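Local coordinates for protein glutamate--LysW ligase ArgX (Sulfolobus tokodaii, PDB 3VPB) that probably joins the amino group of glutamate to the gamma-carboxyl group of the C-terminal glutamate of the carrier protein LysW, using ATP and magnesium, in arginine biosynthesis, at residues 1-6 / 24-29; 48-53 / 72-77. All blocks are in the same frame, centred on the assembly; numbering follows the deposited sequence.

Contact 1: 1-6 / 24-29; sequences MRVVLI and NKVQYD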
loop_
_atom_site.group_PDB
_atom_site.type_symbol
_atom_site.label_atom_id
_atom_site.label_comp_id
_atom_site.label_asym_id
_atom_site.label_seq_id
_atom_site.Cartn_x
_atom_site.Cartn_y
_atom_site.Cartn_z
ATOM N N MET B 1 -13.907 15.299 -39.312
ATOM C CA MET B 1 -13.525 14.390 -38.194
ATOM C C MET B 1 -12.879 15.227 -37.092
ATOM O O MET B 1 -12.146 16.190 -37.363
ATOM C CB MET B 1 -12.574 13.305 -38.704
ATOM C CG MET B 1 -12.380 12.119 -37.787
ATOM S SD MET B 1 -11.278 10.857 -38.495
ATOM C CE MET B 1 -9.907 11.812 -39.104
ATOM N N ARG B 2 -13.227 14.896 -35.856
ATOM C CA ARG B 2 -12.675 15.547 -34.686
ATOM C C ARG B 2 -12.134 14.449 -33.802
ATOM O O ARG B 2 -12.870 13.551 -33.398
ATOM C CB ARG B 2 -13.748 16.354 -33.943
ATOM C CG ARG B 2 -13.612 17.832 -34.126
ATOM C CD ARG B 2 -13.305 18.544 -32.799
ATOM N NE ARG B 2 -14.535 19.129 -32.273
ATOM C CZ ARG B 2 -14.629 19.905 -31.193
ATOM N NH1 ARG B 2 -13.553 20.203 -30.452
ATOM N NH2 ARG B 2 -15.824 20.375 -30.846
ATOM N N VAL B 3 -10.851 14.543 -33.497
ATOM C CA VAL B 3 -10.158 13.535 -32.722
ATOM C C VAL B 3 -9.805 14.136 -31.375
ATOM O O VAL B 3 -9.478 15.307 -31.279
ATOM C CB VAL B 3 -8.835 13.111 -33.439
ATOM C CG1 VAL B 3 -7.985 12.175 -32.555
ATOM C CG2 VAL B 3 -9.152 12.455 -34.787
ATOM N N VAL B 4 -9.899 13.328 -30.323
ATOM C CA VAL B 4 -9.332 13.740 -29.040
ATOM C C VAL B 4 -8.201 12.812 -28.664
ATOM O O VAL B 4 -8.328 11.601 -28.770
ATOM C CB VAL B 4 -10.411 13.888 -27.905
ATOM C CG1 VAL B 4 -11.094 12.585 -27.591
ATOM C CG2 VAL B 4 -9.763 14.496 -26.620
ATOM N N LEU B 5 -7.085 13.390 -28.227
ATOM C CA LEU B 5 -5.931 12.624 -27.797
ATOM C C LEU B 5 -5.919 12.704 -26.272
ATOM O O LEU B 5 -5.842 13.781 -25.733
ATOM C CB LEU B 5 -4.646 13.232 -28.403
ATOM C CG LEU B 5 -3.249 12.673 -28.043
ATOM C CD1 LEU B 5 -3.141 11.190 -28.453
ATOM C CD2 LEU B 5 -2.136 13.495 -28.750
ATOM N N ILE B 6 -6.078 11.554 -25.614
ATOM C CA ILE B 6 -6.275 11.483 -24.182
ATOM C C ILE B 6 -4.930 11.104 -23.573
ATOM O O ILE B 6 -4.356 10.074 -23.916
ATOM C CB ILE B 6 -7.328 10.377 -23.835
ATOM C CG1 ILE B 6 -8.711 10.726 -24.402
ATOM C CG2 ILE B 6 -7.370 10.102 -22.314
ATOM C CD1 ILE B 6 -9.338 12.006 -23.768
ATOM N N ASN B 24 -1.231 15.930 -40.890
ATOM C CA ASN B 24 -2.257 15.359 -41.757
ATOM C C ASN B 24 -3.578 16.139 -41.732
ATOM O O ASN B 24 -4.598 15.643 -42.229
ATOM C CB ASN B 24 -2.484 13.877 -41.408
ATOM C CG ASN B 24 -1.279 13.003 -41.772
ATOM O OD1 ASN B 24 -1.232 12.416 -42.850
ATOM N ND2 ASN B 24 -0.301 12.931 -40.882
ATOM N N LYS B 25 -3.546 17.331 -41.124
ATOM C CA LYS B 25 -4.659 18.304 -41.140
ATOM C C LYS B 25 -5.911 17.758 -40.459
ATOM O O LYS B 25 -7.049 17.997 -40.897
ATOM C CB LYS B 25 -4.979 18.775 -42.581
ATOM C CG LYS B 25 -3.751 19.290 -43.358
ATOM C CD LYS B 25 -3.041 20.454 -42.656
ATOM C CE LYS B 25 -3.329 21.809 -43.324
ATOM N NZ LYS B 25 -4.600 22.454 -42.866
ATOM N N VAL B 26 -5.689 17.010 -39.386
ATOM C CA VAL B 26 -6.794 16.443 -38.624
ATOM C C VAL B 26 -7.088 17.369 -37.459
ATOM O O VAL B 26 -6.191 17.665 -36.670
ATOM C CB VAL B 26 -6.446 15.013 -38.110
ATOM C CG1 VAL B 26 -7.550 14.464 -37.225
ATOM C CG2 VAL B 26 -6.168 14.071 -39.276
ATOM N N GLN B 27 -8.333 17.831 -37.339
ATOM C CA GLN B 27 -8.731 18.662 -36.196
ATOM C C GLN B 27 -8.628 17.801 -34.947
ATOM O O GLN B 27 -9.194 16.732 -34.908
ATOM C CB GLN B 27 -10.200 19.079 -36.282
ATOM C CG GLN B 27 -10.684 19.698 -37.565
ATOM C CD GLN B 27 -12.209 19.846 -37.546
ATOM O OE1 GLN B 27 -12.912 19.334 -38.423
ATOM N NE2 GLN B 27 -12.726 20.526 -36.518
ATOM N N TYR B 28 -7.942 18.260 -33.910
ATOM C CA TYR B 28 -7.909 17.439 -32.701
ATOM C C TYR B 28 -7.729 18.334 -31.460
ATOM O O TYR B 28 -7.209 19.433 -31.566
ATOM C CB TYR B 28 -6.764 16.416 -32.783
ATOM C CG TYR B 28 -5.385 17.035 -32.561
ATOM C CD1 TYR B 28 -4.738 17.759 -33.574
ATOM C CD2 TYR B 28 -4.744 16.925 -31.322
ATOM C CE1 TYR B 28 -3.457 18.335 -33.351
ATOM C CE2 TYR B 28 -3.493 17.501 -31.097
ATOM C CZ TYR B 28 -2.867 18.203 -32.100
ATOM O OH TYR B 28 -1.631 18.749 -31.854
ATOM N N ASP B 29 -8.180 17.848 -30.312
ATOM C CA ASP B 29 -7.885 18.477 -29.000
ATOM C C ASP B 29 -7.108 17.469 -28.184
ATOM O O ASP B 29 -7.158 16.271 -28.452
ATOM C CB ASP B 29 -9.178 18.786 -28.231
ATOM C CG ASP B 29 -10.048 19.844 -28.906
ATOM O OD1 ASP B 29 -11.280 19.756 -28.765
ATOM O OD2 ASP B 29 -9.507 20.759 -29.545
HETATM O O HOH W 1 -10.342 16.387 -39.070
HETATM O O HOH W 2 -15.038 17.449 -38.405
HETATM O O HOH W 3 -10.525 20.467 -32.070
#

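Contact 2: 48-53 / 72-77; sequences DVAIIR and VHTINS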
loop_
_atom_site.group_PDB
_atom_site.type_symbol
_atom_site.label_atom_id
_atom_site.label_comp_id
_atom_site.label_asym_id
_atom_site.label_seq_id
_atom_site.Cartn_x
_atom_site.Cartn_y
_atom_site.Cartn_z
ATOM N N ASP B 48 -15.303 12.310 -32.713
ATOM C CA ASP B 48 -15.577 11.111 -33.481
ATOM C C ASP B 48 -14.700 9.950 -33.027
ATOM O O ASP B 48 -15.168 8.793 -32.923
ATOM C CB ASP B 48 -15.391 11.453 -34.946
ATOM C CG ASP B 48 -16.308 12.612 -35.370
ATOM O OD1 ASP B 48 -17.541 12.438 -35.296
ATOM O OD2 ASP B 48 -15.809 13.706 -35.688
ATOM N N VAL B 49 -13.437 10.258 -32.707
ATOM C CA VAL B 49 -12.477 9.219 -32.354
ATOM C C VAL B 49 -11.629 9.732 -31.196
ATOM O O VAL B 49 -11.272 10.896 -31.175
ATOM C CB VAL B 49 -11.521 8.882 -33.536
ATOM C CG1 VAL B 49 -10.430 7.905 -33.091
ATOM C CG2 VAL B 49 -12.295 8.296 -34.714
ATOM N N ALA B 50 -11.323 8.838 -30.262
ATOM C CA ALA B 50 -10.403 9.146 -29.138
ATOM C C ALA B 50 -9.190 8.219 -29.206
ATOM O O ALA B 50 -9.340 7.012 -29.377
ATOM C CB ALA B 50 -11.131 8.977 -27.809
ATOM N N ILE B 51 -7.983 8.783 -29.092
ATOM C CA ILE B 51 -6.761 7.957 -29.133
ATOM C C ILE B 51 -6.337 7.901 -27.681
ATOM O O ILE B 51 -6.095 8.936 -27.082
ATOM C CB ILE B 51 -5.672 8.602 -29.988
ATOM C CG1 ILE B 51 -6.164 8.798 -31.425
ATOM C CG2 ILE B 51 -4.333 7.778 -29.943
ATOM C CD1 ILE B 51 -5.097 9.487 -32.318
ATOM N N ILE B 52 -6.349 6.700 -27.108
ATOM C CA ILE B 52 -6.253 6.571 -25.652
ATOM C C ILE B 52 -4.789 6.315 -25.328
ATOM O O ILE B 52 -4.284 5.227 -25.559
ATOM C CB ILE B 52 -7.139 5.379 -25.117
ATOM C CG1 ILE B 52 -8.642 5.558 -25.476
ATOM C CG2 ILE B 52 -6.923 5.221 -23.597
ATOM C CD1 ILE B 52 -9.293 6.887 -24.941
ATOM N N ARG B 53 -4.148 7.307 -24.714
ATOM C CA ARG B 53 -2.698 7.293 -24.492
ATOM C C ARG B 53 -2.177 7.441 -23.031
ATOM O O ARG B 53 -0.972 7.584 -22.848
ATOM C CB ARG B 53 -2.037 8.345 -25.407
ATOM C CG ARG B 53 -2.145 8.008 -26.916
ATOM C CD ARG B 53 -1.532 6.653 -27.238
ATOM N NE ARG B 53 -0.110 6.628 -26.869
ATOM C CZ ARG B 53 0.704 5.615 -27.147
ATOM N NH1 ARG B 53 1.986 5.670 -26.797
ATOM N NH2 ARG B 53 0.232 4.561 -27.799
ATOM N N VAL B 72 -18.282 7.908 -28.467
ATOM C CA VAL B 72 -17.004 8.200 -29.153
ATOM C C VAL B 72 -16.359 6.846 -29.401
ATOM O O VAL B 72 -16.385 5.986 -28.533
ATOM C CB VAL B 72 -16.038 9.097 -28.292
ATOM C CG1 VAL B 72 -14.703 9.379 -29.036
ATOM C CG2 VAL B 72 -16.706 10.416 -27.885
ATOM N N HIS B 73 -15.818 6.637 -30.593
ATOM C CA HIS B 73 -15.064 5.433 -30.856
ATOM C C HIS B 73 -13.662 5.571 -30.282
ATOM O O HIS B 73 -12.935 6.476 -30.656
ATOM C CB HIS B 73 -14.945 5.148 -32.338
ATOM C CG HIS B 73 -14.225 3.871 -32.617
ATOM N ND1 HIS B 73 -14.829 2.641 -32.482
ATOM C CD2 HIS B 73 -12.935 3.625 -32.947
ATOM C CE1 HIS B 73 -13.945 1.687 -32.736
ATOM N NE2 HIS B 73 -12.791 2.259 -33.027
ATOM N N THR B 74 -13.288 4.673 -29.385
ATOM C CA THR B 74 -11.996 4.806 -28.730
ATOM C C THR B 74 -11.016 3.775 -29.265
ATOM O O THR B 74 -11.398 2.636 -29.604
ATOM C CB THR B 74 -12.095 4.667 -27.207
ATOM O OG1 THR B 74 -12.587 3.356 -26.881
ATOM C CG2 THR B 74 -13.014 5.721 -26.641
ATOM N N ILE B 75 -9.752 4.189 -29.344
ATOM C CA ILE B 75 -8.674 3.325 -29.813
ATOM C C ILE B 75 -7.585 3.395 -28.752
ATOM O O ILE B 75 -6.967 4.443 -28.631
ATOM C CB ILE B 75 -8.097 3.875 -31.164
ATOM C CG1 ILE B 75 -9.168 3.856 -32.294
ATOM C CG2 ILE B 75 -6.800 3.121 -31.589
ATOM C CD1 ILE B 75 -8.689 4.628 -33.550
ATOM N N ASN B 76 -7.358 2.320 -27.984
ATOM C CA ASN B 76 -8.178 1.108 -27.981
ATOM C C ASN B 76 -9.474 1.220 -27.176
ATOM O O ASN B 76 -9.644 2.140 -26.379
ATOM C CB ASN B 76 -7.348 -0.090 -27.466
ATOM C CG ASN B 76 -6.203 -0.419 -28.392
ATOM O OD1 ASN B 76 -6.414 -0.690 -29.560
ATOM N ND2 ASN B 76 -4.979 -0.326 -27.889
ATOM N N SER B 77 -10.382 0.278 -27.397
ATOM C CA SER B 77 -11.636 0.200 -26.628
ATOM C C SER B 77 -11.407 -0.264 -25.172
ATOM O O SER B 77 -10.386 -0.883 -24.847
ATOM C CB SER B 77 -12.673 -0.672 -27.369
ATOM O OG SER B 77 -12.296 -2.044 -27.368
HETATM O O HOH W 4 -5.132 2.558 -26.217
#

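Contact 1: 1-6 / 24-29
Arg2 reaches past Gln27 to the carboxylate of Asp29, two residues further along the neighbouring parallel strand. Its CB leaves on the face of the sheet that also carries Val4 and Asp29. CG lies 3.7 Å from NE2 of Gln27, whose amide plane runs nearly parallel to that of the guanidinium (6° apart). Bends at chi2 (-116°) and chi3 (-100°) then turn the chain along the strand, bringing CZ to 4.1 Å and NH1 to 2.9 Å from OD1 of Asp29, the latter a salt bridge. The carboxylate meets the guanidinium at its edge, the two planes perpendicular; OD1 is also bonded to Tyr47 OH. With an alanine in place of Arg2, OD1 of Asp29 would probably be left without its cationic partner and Gln27 NE2 without the chain that passes it. Between the strands, hydrogen bonds run from Val3 N to Gln27 O, from Asp29 N to Val3 O and from Leu5 N to Asp29 O (2.9 Å). On the other face CG2 of Val3 packs 3.5 Å from CG1 of Val26. Helix 12-23 covers this face through Leu21 and Ala18, helix 268-280 borders Met1 and Val26, and strand 49-52 flanks 2-7 on the side away from 27-32.

Contact 2: 48-53 / 72-77
Val72 lays its CG1 over the face of the Val49-Ala50 peptide, 3.6 Å from the backbone N of Ala50 and 3.8 Å from its CB. With chi1 at 180°, CG1 stands opposite Val72's own backbone N, which brings this methyl to the Ala50 backbone. His73 begins the parallel pairing: its N bonds to Asp48 O from above the carbonyl plane, at 3.2 Å, and its O accepts Ala50 N at 2.9 Å. Its ring stacks on Tyr280, and NE2 is bonded to Glu232. Thr74 points to the opposite face, where its CG2 meets CB of Ala50 at 3.9 Å and its hydroxyl pairs with that of Ser64 on helix 57-69. Ile75 has both its backbone polar atoms engaged across the contact, N with Ala50 O and O with Ile52 N; the first bond is nearly collinear with the carbonyl (171°). Its side chain crosses that of Val49 obliquely, CD1 3.7 Å from CG1, on the face shared with Ile51. The peptide between Ile75 and Asn76 is cis. Asn76 N is then linked to Ile52 O by a bridging water, while its side-chain ND2 holds the carbonyls of Asp253 and Phe233. Ser77 is the N-cap of helix 78-84. The whole is a beta-alpha-beta crossover through helix 57-69 in the Rossmann-like pre-ATP-grasp domain; its C-terminal end lies near the metal site, with the Asn76 side chain about 8 Å from that of Asn252, a ligand of the second magnesium site, occupied here by zinc.

How the contacts relate
From the N terminus, strand 2-7 runs into helix 12-23 and returns as 27-32, closing the loop of contact 1. The chain then crosses to the other side of strand 2-7, where it lays down 49-52, and helix 57-69 leads to 73-75, closing contact 2. The two loops follow in series, neither enclosing the other. They meet in the middle of one parallel sheet ordered 27-32, 2-7, 49-52, 73-75: Arg2 O lies 2.8 Å from Asp48 N and Val4 O 2.9 Å from Ile51 N, both probable hydrogen bonds. Contact 1 thus fixes one edge strand of the pre-ATP-grasp domain and contact 2 the other.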